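Local coordinates for uncharacterized protein (Archaeoglobus fulgidus DSM 4304, PDB 3BPD) that is of unknown function but binds magnesium ions and assembles into a heptamer of DUF211-family subunits, at residues F[11-16]-F[67-72]; F[26-31]-F[53-58]; F[39-42]-F[48-51]. The protein carries 1 engineered substitution. All blocks are in the same frame, centred on the assembly; numbering follows the deposited sequence.

Contact 1 (F[11-16]-F[67-72]); sequences LDVLKP and GVIEDM. Engineered in segment 67-72: Met72 (natural residue Leu). With MG (magnesium ion), chain Y.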
ATOM      1  N   LEU F  11      11.961  20.189  -4.007  1.00 21.67           N
ATOM      2  CA  LEU F  11      13.219  20.785  -4.393  1.00 23.09           C
ATOM      3  C   LEU F  11      14.451  20.039  -3.904  1.00 23.86           C
ATOM      4  O   LEU F  11      14.546  19.668  -2.741  1.00 25.69           O
ATOM      5  CB  LEU F  11      13.262  22.226  -3.892  1.00 23.31           C
ATOM      6  CG  LEU F  11      12.059  23.063  -4.327  1.00 23.28           C
ATOM      7  CD1 LEU F  11      12.278  24.508  -3.945  1.00 22.42           C
ATOM      8  CD2 LEU F  11      11.861  22.937  -5.830  1.00 23.64           C
ATOM      9  N   ASP F  12      15.386  19.795  -4.811  1.00 23.73           N
ATOM     10  CA  ASP F  12      16.630  19.147  -4.438  1.00 23.96           C
ATOM     11  C   ASP F  12      17.556  20.297  -4.076  1.00 23.36           C
ATOM     12  O   ASP F  12      17.924  21.098  -4.939  1.00 23.25           O
ATOM     13  CB  ASP F  12      17.229  18.384  -5.612  1.00 27.28           C
ATOM     14  CG  ASP F  12      18.641  17.934  -5.335  1.00 30.75           C
ATOM     15  OD1 ASP F  12      19.329  17.527  -6.292  1.00 33.68           O
ATOM     16  OD2 ASP F  12      19.064  17.986  -4.153  1.00 32.94           O
ATOM     17  N   VAL F  13      17.937  20.378  -2.808  1.00 22.20           N
ATOM     18  CA  VAL F  13      18.795  21.461  -2.358  1.00 21.61           C
ATOM     19  C   VAL F  13      20.103  21.043  -1.692  1.00 22.76           C
ATOM     20  O   VAL F  13      20.145  20.094  -0.909  1.00 23.73           O
ATOM     21  CB  VAL F  13      18.019  22.385  -1.392  1.00 19.92           C
ATOM     22  CG1 VAL F  13      18.953  23.389  -0.752  1.00 18.67           C
ATOM     23  CG2 VAL F  13      16.920  23.108  -2.150  1.00 19.29           C
ATOM     24  N   LEU F  14      21.175  21.756  -2.034  1.00 22.28           N
ATOM     25  CA  LEU F  14      22.488  21.529  -1.444  1.00 23.11           C
ATOM     26  C   LEU F  14      22.736  22.763  -0.577  1.00 23.09           C
ATOM     27  O   LEU F  14      22.404  23.878  -0.973  1.00 22.07           O
ATOM     28  CB  LEU F  14      23.571  21.427  -2.519  1.00 23.51           C
ATOM     29  CG  LEU F  14      25.007  21.363  -1.980  1.00 24.21           C
ATOM     30  CD1 LEU F  14      25.318  19.948  -1.493  1.00 24.27           C
ATOM     31  CD2 LEU F  14      25.983  21.775  -3.066  1.00 24.34           C
ATOM     32  N   LYS F  15      23.317  22.571   0.600  1.00 24.59           N
ATOM     33  CA  LYS F  15      23.559  23.698   1.497  1.00 26.87           C
ATOM     34  C   LYS F  15      24.670  23.429   2.502  1.00 27.41           C
ATOM     35  O   LYS F  15      24.964  22.284   2.824  1.00 27.96           O
ATOM     36  CB  LYS F  15      22.289  24.004   2.288  1.00 28.57           C
ATOM     37  CG  LYS F  15      22.023  22.984   3.400  1.00 28.85           C
ATOM     38  CD  LYS F  15      20.838  23.388   4.256  1.00 31.51           C
ATOM     39  CE  LYS F  15      20.832  22.647   5.580  1.00 32.85           C
ATOM     40  NZ  LYS F  15      22.001  23.003   6.430  1.00 32.21           N
ATOM     41  N   PRO F  16      25.303  24.487   3.019  1.00 28.35           N
ATOM     42  CA  PRO F  16      26.357  24.217   3.994  1.00 29.14           C
ATOM     43  C   PRO F  16      25.628  23.726   5.247  1.00 29.68           C
ATOM     44  O   PRO F  16      24.404  23.823   5.321  1.00 29.04           O
ATOM     45  CB  PRO F  16      27.013  25.577   4.173  1.00 28.78           C
ATOM     46  CG  PRO F  16      25.850  26.516   4.028  1.00 30.73           C
ATOM     47  CD  PRO F  16      25.069  25.935   2.865  1.00 29.26           C
ATOM     48  N   GLY F  67      13.803  32.580  -2.795  1.00 28.09           N
ATOM     49  CA  GLY F  67      14.424  33.645  -2.048  1.00 27.69           C
ATOM     50  C   GLY F  67      14.810  33.164  -0.672  1.00 27.72           C
ATOM     51  O   GLY F  67      15.967  33.294  -0.283  1.00 27.29           O
ATOM     52  N   VAL F  68      13.849  32.590   0.052  1.00 27.07           N
ATOM     53  CA  VAL F  68      14.091  32.109   1.403  1.00 25.01           C
ATOM     54  C   VAL F  68      15.227  31.114   1.433  1.00 26.41           C
ATOM     55  O   VAL F  68      16.171  31.278   2.202  1.00 28.00           O
ATOM     56  CB  VAL F  68      12.839  31.446   2.008  1.00 24.87           C
ATOM     57  CG1 VAL F  68      13.105  31.062   3.450  1.00 21.36           C
ATOM     58  CG2 VAL F  68      11.662  32.390   1.927  1.00 23.60           C
ATOM     59  N   ILE F  69      15.138  30.084   0.597  1.00 25.67           N
ATOM     60  CA  ILE F  69      16.173  29.056   0.535  1.00 25.92           C
ATOM     61  C   ILE F  69      17.564  29.647   0.270  1.00 26.56           C
ATOM     62  O   ILE F  69      18.541  29.283   0.930  1.00 23.74           O
ATOM     63  CB  ILE F  69      15.835  28.000  -0.567  1.00 25.97           C
ATOM     64  CG1 ILE F  69      14.592  27.215  -0.163  1.00 23.83           C
ATOM     65  CG2 ILE F  69      17.019  27.046  -0.803  1.00 25.94           C
ATOM     66  CD1 ILE F  69      14.182  26.177  -1.176  1.00 23.53           C
ATOM     67  N   GLU F  70      17.645  30.561  -0.693  1.00 28.61           N
ATOM     68  CA  GLU F  70      18.914  31.187  -1.038  1.00 32.40           C
ATOM     69  C   GLU F  70      19.403  32.221  -0.035  1.00 33.25           C
ATOM     70  O   GLU F  70      20.605  32.460   0.067  1.00 33.43           O
ATOM     71  CB  GLU F  70      18.827  31.827  -2.412  1.00 34.00           C
ATOM     72  CG  GLU F  70      18.653  30.835  -3.528  1.00 39.73           C
ATOM     73  CD  GLU F  70      18.632  31.505  -4.887  1.00 43.75           C
ATOM     74  OE1 GLU F  70      17.898  32.511  -5.045  1.00 46.03           O
ATOM     75  OE2 GLU F  70      19.346  31.025  -5.795  1.00 45.77           O
ATOM     76  N   ASP F  71      18.480  32.850   0.687  1.00 34.54           N
ATOM     77  CA  ASP F  71      18.857  33.837   1.694  1.00 36.36           C
ATOM     78  C   ASP F  71      19.503  33.079   2.837  1.00 36.77           C
ATOM     79  O   ASP F  71      20.400  33.587   3.514  1.00 37.09           O
ATOM     80  CB  ASP F  71      17.630  34.574   2.242  1.00 37.71           C
ATOM     81  CG  ASP F  71      17.150  35.687   1.331  1.00 41.42           C
ATOM     82  OD1 ASP F  71      17.947  36.135   0.460  1.00 42.23           O
ATOM     83  OD2 ASP F  71      15.980  36.121   1.503  1.00 41.17           O
HETATM   84  N   MSE F  72      19.022  31.853   3.022  1.00 36.46           N
HETATM   85  CA  MSE F  72      19.454  30.941   4.074  1.00 36.55           C
HETATM   86  C   MSE F  72      20.774  30.238   3.787  1.00 36.21           C
HETATM   87  O   MSE F  72      21.303  29.524   4.639  1.00 35.43           O
HETATM   88  CB  MSE F  72      18.366  29.891   4.297  1.00 39.87           C
HETATM   89  CG  MSE F  72      17.966  29.688   5.742  1.00 43.82           C
HETATM   90 SE   MSE F  72      17.373  31.336   6.552  1.00 50.66          SE
HETATM   91  CE  MSE F  72      17.065  30.756   8.352  1.00 48.44           C
TER
HETATM   92 MG    MG Y 110      18.654  16.936  -8.330  1.00 30.31          MG
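Ile69 of the helix meets Leu11 and Val13 of the strand with two different branches. Its CD1 end reaches Leu11 CD1 at 3.8 Å. Its CG2 branch lies against the fork of Val13, with Ile69 CG2 4.1 Å from Val13 CG1 and 4.2 Å from Val13 CG2. One isoleucine thus spans two strand residues that face the same way. Its first torsion makes this possible: with chi1 at -67°, CG2 lies anti to the backbone N and CG1 anti to the carbonyl carbon, and the extended CG1-CD1 arm then points to Leu11. All three side chains are buried, and the contact is apolar. Between Leu11 and Val13, Asp12 turns to the other face of the sheet. Its OD1 binds a magnesium ion at 2.2 Å, and Ser78 of strand 75-85 is the other residue of that site. Apolar packing and metal binding therefore use alternate residues of one strand. Further along, Lys15 NZ donates to Pro16 O at 2.8 Å, in the carbonyl plane, and also forms a salt bridge with Glu49. The engineered Met72, a selenomethionine, packs on helix 21-29. The fold is ferredoxin-like, with two helices on one face of a four-stranded antiparallel sheet. Strand 6-16 runs between strands 48-57 and 75-85, and helix 62-71 lies over it, with Ile69 also touching Ile53 of strand 48-57.

Contact 2 (F[26-31]-F[53-58]); sequences LKLSEL and ITILGN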
ATOM      1  N   LEU F  26      11.195  25.958   9.433  1.00 23.67           N
ATOM      2  CA  LEU F  26      10.449  27.033  10.081  1.00 24.17           C
ATOM      3  C   LEU F  26      10.232  28.237   9.168  1.00 25.34           C
ATOM      4  O   LEU F  26       9.097  28.652   8.937  1.00 23.60           O
ATOM      5  CB  LEU F  26      11.162  27.480  11.356  1.00 23.67           C
ATOM      6  CG  LEU F  26      11.171  26.438  12.477  1.00 26.99           C
ATOM      7  CD1 LEU F  26      12.203  26.827  13.516  1.00 26.89           C
ATOM      8  CD2 LEU F  26       9.773  26.303  13.103  1.00 26.99           C
ATOM      9  N   LYS F  27      11.322  28.787   8.638  1.00 26.57           N
ATOM     10  CA  LYS F  27      11.226  29.954   7.776  1.00 28.24           C
ATOM     11  C   LYS F  27      10.330  29.754   6.566  1.00 28.58           C
ATOM     12  O   LYS F  27       9.536  30.639   6.227  1.00 29.04           O
ATOM     13  CB  LYS F  27      12.616  30.403   7.331  1.00 30.42           C
ATOM     14  CG  LYS F  27      13.488  30.869   8.485  1.00 34.24           C
ATOM     15  CD  LYS F  27      12.720  31.839   9.378  1.00 37.20           C
ATOM     16  CE  LYS F  27      13.441  32.090  10.685  1.00 39.95           C
ATOM     17  NZ  LYS F  27      12.608  32.889  11.626  1.00 41.74           N
ATOM     18  N   LEU F  28      10.447  28.603   5.911  1.00 27.68           N
ATOM     19  CA  LEU F  28       9.618  28.329   4.740  1.00 26.16           C
ATOM     20  C   LEU F  28       8.168  28.158   5.118  1.00 26.06           C
ATOM     21  O   LEU F  28       7.278  28.584   4.382  1.00 25.63           O
ATOM     22  CB  LEU F  28      10.101  27.075   4.015  1.00 25.14           C
ATOM     23  CG  LEU F  28      11.282  27.334   3.083  1.00 24.64           C
ATOM     24  CD1 LEU F  28      11.907  26.032   2.640  1.00 24.66           C
ATOM     25  CD2 LEU F  28      10.799  28.136   1.886  1.00 26.06           C
ATOM     26  N   SER F  29       7.935  27.544   6.273  1.00 25.87           N
ATOM     27  CA  SER F  29       6.574  27.300   6.743  1.00 26.75           C
ATOM     28  C   SER F  29       5.873  28.584   7.143  1.00 28.19           C
ATOM     29  O   SER F  29       4.647  28.642   7.180  1.00 26.99           O
ATOM     30  CB  SER F  29       6.576  26.354   7.947  1.00 25.49           C
ATOM     31  OG  SER F  29       7.052  27.011   9.102  1.00 22.08           O
ATOM     32  N   GLU F  30       6.652  29.614   7.449  1.00 30.25           N
ATOM     33  CA  GLU F  30       6.078  30.887   7.864  1.00 30.47           C
ATOM     34  C   GLU F  30       5.642  31.755   6.684  1.00 31.18           C
ATOM     35  O   GLU F  30       4.970  32.776   6.869  1.00 30.61           O
ATOM     36  CB  GLU F  30       7.066  31.624   8.764  1.00 29.82           C
ATOM     37  CG  GLU F  30       7.310  30.917  10.096  1.00 31.26           C
ATOM     38  CD  GLU F  30       8.516  31.462  10.843  1.00 34.54           C
ATOM     39  OE1 GLU F  30       8.793  30.995  11.967  1.00 36.37           O
ATOM     40  OE2 GLU F  30       9.199  32.359  10.311  1.00 36.97           O
ATOM     41  N   LEU F  31       6.017  31.342   5.473  1.00 31.47           N
ATOM     42  CA  LEU F  31       5.623  32.054   4.263  1.00 32.90           C
ATOM     43  C   LEU F  31       4.098  31.974   4.136  1.00 35.06           C
ATOM     44  O   LEU F  31       3.464  31.005   4.581  1.00 34.51           O
ATOM     45  CB  LEU F  31       6.270  31.418   3.031  1.00 31.88           C
ATOM     46  CG  LEU F  31       7.708  31.779   2.680  1.00 30.78           C
ATOM     47  CD1 LEU F  31       8.245  30.814   1.630  1.00 30.45           C
ATOM     48  CD2 LEU F  31       7.744  33.208   2.168  1.00 30.01           C
ATOM     49  N   ILE F  53      13.316  19.055  -0.228  1.00 22.02           N
ATOM     50  CA  ILE F  53      12.292  19.920   0.363  1.00 21.93           C
ATOM     51  C   ILE F  53      10.943  19.779  -0.342  1.00 22.35           C
ATOM     52  O   ILE F  53      10.846  19.940  -1.556  1.00 23.17           O
ATOM     53  CB  ILE F  53      12.692  21.414   0.305  1.00 21.82           C
ATOM     54  CG1 ILE F  53      13.969  21.665   1.125  1.00 24.26           C
ATOM     55  CG2 ILE F  53      11.556  22.270   0.844  1.00 21.03           C
ATOM     56  CD1 ILE F  53      14.524  23.105   1.024  1.00 20.97           C
ATOM     57  N   THR F  54       9.908  19.467   0.427  1.00 21.52           N
ATOM     58  CA  THR F  54       8.571  19.325  -0.118  1.00 20.57           C
ATOM     59  C   THR F  54       7.735  20.441   0.495  1.00 22.25           C
ATOM     60  O   THR F  54       7.598  20.527   1.719  1.00 22.16           O
ATOM     61  CB  THR F  54       7.941  17.958   0.255  1.00 20.74           C
ATOM     62  OG1 THR F  54       8.746  16.905  -0.269  1.00 20.08           O
ATOM     63  CG2 THR F  54       6.535  17.828  -0.322  1.00 17.56           C
ATOM     64  N   ILE F  55       7.195  21.298  -0.366  1.00 23.47           N
ATOM     65  CA  ILE F  55       6.367  22.417   0.056  1.00 23.33           C
ATOM     66  C   ILE F  55       4.950  22.267  -0.470  1.00 23.98           C
ATOM     67  O   ILE F  55       4.728  22.090  -1.671  1.00 22.27           O
ATOM     68  CB  ILE F  55       6.922  23.740  -0.460  1.00 23.46           C
ATOM     69  CG1 ILE F  55       8.385  23.866  -0.075  1.00 22.83           C
ATOM     70  CG2 ILE F  55       6.149  24.896   0.138  1.00 23.74           C
ATOM     71  CD1 ILE F  55       9.024  25.107  -0.607  1.00 25.36           C
ATOM     72  N   LEU F  56       3.997  22.338   0.454  1.00 25.40           N
ATOM     73  CA  LEU F  56       2.584  22.229   0.129  1.00 26.98           C
ATOM     74  C   LEU F  56       1.913  23.578   0.396  1.00 28.66           C
ATOM     75  O   LEU F  56       2.318  24.308   1.297  1.00 29.13           O
ATOM     76  CB  LEU F  56       1.926  21.146   0.994  1.00 25.78           C
ATOM     77  CG  LEU F  56       0.441  20.901   0.705  1.00 25.03           C
ATOM     78  CD1 LEU F  56       0.310  20.463  -0.745  1.00 24.14           C
ATOM     79  CD2 LEU F  56      -0.150  19.867   1.648  1.00 21.68           C
ATOM     80  N   GLY F  57       0.893  23.907  -0.389  1.00 29.90           N
ATOM     81  CA  GLY F  57       0.190  25.163  -0.187  1.00 30.57           C
ATOM     82  C   GLY F  57      -0.688  25.540  -1.360  1.00 30.88           C
ATOM     83  O   GLY F  57      -1.035  24.685  -2.180  1.00 29.24           O
ATOM     84  N   ASN F  58      -1.055  26.819  -1.441  1.00 32.96           N
ATOM     85  CA  ASN F  58      -1.888  27.303  -2.542  1.00 33.39           C
ATOM     86  C   ASN F  58      -1.278  28.475  -3.281  1.00 33.05           C
ATOM     87  O   ASN F  58      -0.745  29.394  -2.669  1.00 35.25           O
ATOM     88  CB  ASN F  58      -3.255  27.736  -2.050  1.00 34.27           C
ATOM     89  CG  ASN F  58      -4.178  28.081  -3.189  1.00 37.30           C
ATOM     90  OD1 ASN F  58      -5.210  28.722  -2.998  1.00 40.18           O
ATOM     91  ND2 ASN F  58      -3.813  27.651  -4.391  1.00 37.77           N
TER
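Leu28 has its CG anti to the carbonyl carbon (chi1 -82°), which sets its two methyls over Ile53 and Ile55. Ile53 answers with its CG2 branch, which chi1 of -62° sets anti to the backbone N. Leu28 CD1 meets Ile53 CG2 at 4.2 Å, and these two side chains cross at about a right angle. The other methyl, Leu28 CD2, lies 4.3 Å from Ile55 CD1, the far end of an extended isoleucine. The fork of one leucine therefore straddles two alternate residues of strand 48-57, touching a side branch of the first and the end of the main arm of the second. The nearest CA atoms, those of Leu28 and Ile55, are 8.2 Å apart, so the side chains alone bridge the gap. On the helix, Ser29 OG donates to Leu26 O at 2.6 Å, tilted 22° from the carbonyl plane. Lys27 and Glu30 form only a long ion pair. Around the contact, Val37 touches Leu28, while Ile65 of helix 62-71 touches Ile55. Thr54 and Leu56 point the other way, and both pack on Val89 of a second subunit. No hydrogen bond joins the two segments. The helix is held to the sheet here by buried methyl packing, so the fit rests on side-chain shape and the exclusion of water.

Contact 3 (F[39-42]-F[48-51]); sequences IHLS and TENI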
ATOM      1  N   ILE F  39      11.233  18.631   5.154  1.00 19.92           N
ATOM      2  CA  ILE F  39      12.609  18.631   4.722  1.00 21.62           C
ATOM      3  C   ILE F  39      13.231  17.283   5.049  1.00 21.92           C
ATOM      4  O   ILE F  39      13.324  16.874   6.207  1.00 22.26           O
ATOM      5  CB  ILE F  39      13.398  19.781   5.357  1.00 19.48           C
ATOM      6  CG1 ILE F  39      12.823  21.110   4.871  1.00 18.55           C
ATOM      7  CG2 ILE F  39      14.845  19.700   4.937  1.00 20.36           C
ATOM      8  CD1 ILE F  39      13.611  22.308   5.286  1.00 19.42           C
ATOM      9  N   HIS F  40      13.616  16.574   3.998  1.00 24.03           N
ATOM     10  CA  HIS F  40      14.229  15.271   4.151  1.00 26.86           C
ATOM     11  C   HIS F  40      15.737  15.352   3.922  1.00 27.20           C
ATOM     12  O   HIS F  40      16.195  15.947   2.940  1.00 27.93           O
ATOM     13  CB  HIS F  40      13.621  14.296   3.158  1.00 30.52           C
ATOM     14  CG  HIS F  40      14.277  12.955   3.168  1.00 36.12           C
ATOM     15  ND1 HIS F  40      14.076  12.039   4.178  1.00 38.39           N
ATOM     16  CD2 HIS F  40      15.170  12.394   2.318  1.00 36.59           C
ATOM     17  CE1 HIS F  40      14.817  10.970   3.949  1.00 38.34           C
ATOM     18  NE2 HIS F  40      15.490  11.161   2.828  1.00 38.71           N
ATOM     19  N   LEU F  41      16.499  14.762   4.837  1.00 26.86           N
ATOM     20  CA  LEU F  41      17.953  14.754   4.736  1.00 27.81           C
ATOM     21  C   LEU F  41      18.400  13.592   3.850  1.00 28.47           C
ATOM     22  O   LEU F  41      18.191  12.420   4.175  1.00 27.13           O
ATOM     23  CB  LEU F  41      18.579  14.621   6.125  1.00 28.89           C
ATOM     24  CG  LEU F  41      20.098  14.433   6.164  1.00 29.90           C
ATOM     25  CD1 LEU F  41      20.781  15.614   5.509  1.00 30.20           C
ATOM     26  CD2 LEU F  41      20.558  14.282   7.602  1.00 29.66           C
ATOM     27  N   SER F  42      19.021  13.927   2.725  1.00 30.26           N
ATOM     28  CA  SER F  42      19.485  12.919   1.778  1.00 30.74           C
ATOM     29  C   SER F  42      20.881  12.426   2.103  1.00 29.78           C
ATOM     30  O   SER F  42      21.155  11.241   2.009  1.00 28.31           O
ATOM     31  CB  SER F  42      19.467  13.487   0.363  1.00 30.95           C
ATOM     32  OG  SER F  42      18.162  13.918   0.004  1.00 34.03           O
ATOM     33  N   THR F  48      28.776  20.033   3.946  1.00 33.74           N
ATOM     34  CA  THR F  48      27.592  20.274   3.147  1.00 30.56           C
ATOM     35  C   THR F  48      26.532  19.198   3.361  1.00 30.58           C
ATOM     36  O   THR F  48      26.823  18.119   3.875  1.00 30.16           O
ATOM     37  CB  THR F  48      27.992  20.307   1.653  1.00 29.18           C
ATOM     38  OG1 THR F  48      27.306  21.372   1.001  1.00 30.02           O
ATOM     39  CG2 THR F  48      27.642  18.994   0.961  1.00 28.35           C
ATOM     40  N   GLU F  49      25.300  19.496   2.965  1.00 30.39           N
ATOM     41  CA  GLU F  49      24.218  18.530   3.090  1.00 30.75           C
ATOM     42  C   GLU F  49      23.344  18.590   1.857  1.00 29.86           C
ATOM     43  O   GLU F  49      23.165  19.654   1.263  1.00 29.55           O
ATOM     44  CB  GLU F  49      23.321  18.827   4.294  1.00 32.69           C
ATOM     45  CG  GLU F  49      24.018  18.985   5.616  1.00 36.90           C
ATOM     46  CD  GLU F  49      23.040  19.038   6.768  1.00 39.01           C
ATOM     47  OE1 GLU F  49      22.086  19.851   6.705  1.00 40.68           O
ATOM     48  OE2 GLU F  49      23.227  18.268   7.739  1.00 40.96           O
ATOM     49  N   ASN F  50      22.819  17.439   1.464  1.00 29.39           N
ATOM     50  CA  ASN F  50      21.901  17.373   0.346  1.00 28.93           C
ATOM     51  C   ASN F  50      20.573  17.054   1.024  1.00 28.04           C
ATOM     52  O   ASN F  50      20.472  16.103   1.808  1.00 26.16           O
ATOM     53  CB  ASN F  50      22.306  16.271  -0.637  1.00 31.86           C
ATOM     54  CG  ASN F  50      23.448  16.700  -1.560  1.00 34.80           C
ATOM     55  OD1 ASN F  50      23.338  17.703  -2.259  1.00 36.73           O
ATOM     56  ND2 ASN F  50      24.548  15.935  -1.567  1.00 36.09           N
ATOM     57  N   ILE F  51      19.567  17.874   0.747  1.00 26.60           N
ATOM     58  CA  ILE F  51      18.256  17.697   1.351  1.00 25.73           C
ATOM     59  C   ILE F  51      17.127  17.812   0.325  1.00 25.75           C
ATOM     60  O   ILE F  51      17.255  18.531  -0.669  1.00 25.85           O
ATOM     61  CB  ILE F  51      18.035  18.755   2.475  1.00 26.08           C
ATOM     62  CG1 ILE F  51      18.068  20.170   1.883  1.00 25.27           C
ATOM     63  CG2 ILE F  51      19.123  18.630   3.533  1.00 25.91           C
ATOM     64  CD1 ILE F  51      17.862  21.286   2.913  1.00 23.31           C
TER
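Two peptide carbonyls, those of Asn50 and His40, and the Glu49 carboxylate are flat groups that meet the partner strand; no ring stacks here. Asn50 O accepts the N-H of Ser42, with Ser42 N 2.8 Å away and tilted from the carbonyl plane. The bond is bent, with an N-H...O angle of 142°. The same oxygen is also approached by carbon: Leu41 CD1 comes to 3.7 Å from Asn50 O, and Ser42 CB lies close by. The OE2 end of Glu49 lies beside Leu41 CD1. The His40 carbonyl points across at Ile51, where His40 O is near both CA and CB. The His40 ring takes no part between the two segments and packs on Lys52 of strand 48-57.

Leu41 and Ile51 form an antiparallel non-hydrogen-bonded pair, with their CA atoms 4.5 Å apart. Their side chains cross at about a right angle, Leu41 CD1 lying 4.0 Å from Ile51 CG2. Ile51 holds CG1 between its backbone N and carbonyl carbon (chi1 62°). Its extended arm ends at Ile39, with Ile51 CD1 4.0 Å from Ile39 CG2. Ile51 therefore touches residues on both sides of His40. The two short strand segments run at 123° to each other, well away from straight antiparallel.

This is part of the hairpin of strands 34-44 and 48-57. Glu43 and Asp45, near its turn, bind magnesium, and the nearest side-chain atom of Asn50 is about 4 Å from a bound ion. Ile51 also packs on Val13 and Lys15 of strand 6-16, and Ile39 on Phe24 and Ala25 of helix 21-29. On the outer side of strand 34-44, Ile39 and His40 pair with an antiparallel strand of a second subunit, so the sheet continues across the interface.

All three contacts belong to one ferredoxin-like domain and meet at its antiparallel sheet. Contact 3 is the innermost along the chain, contact 2 encloses it, and contact 1 encloses both. Contacts 2 and 3 share strand 48-57, with centres about 16 Å apart. The centres of contacts 1 and 2 are about 13 Å apart. These contacts place the two helices on the same face of the sheet, where Val68 CG2 and Leu31 CD1 meet at 3.8 Å. Contact 1 is about 10 Å from contact 3, centre to centre, and adjoins it through neighbouring strands. Magnesium sites lie at or near contacts 1 and 3, while contacts 2 and 3 both touch a second subunit of the heptamer.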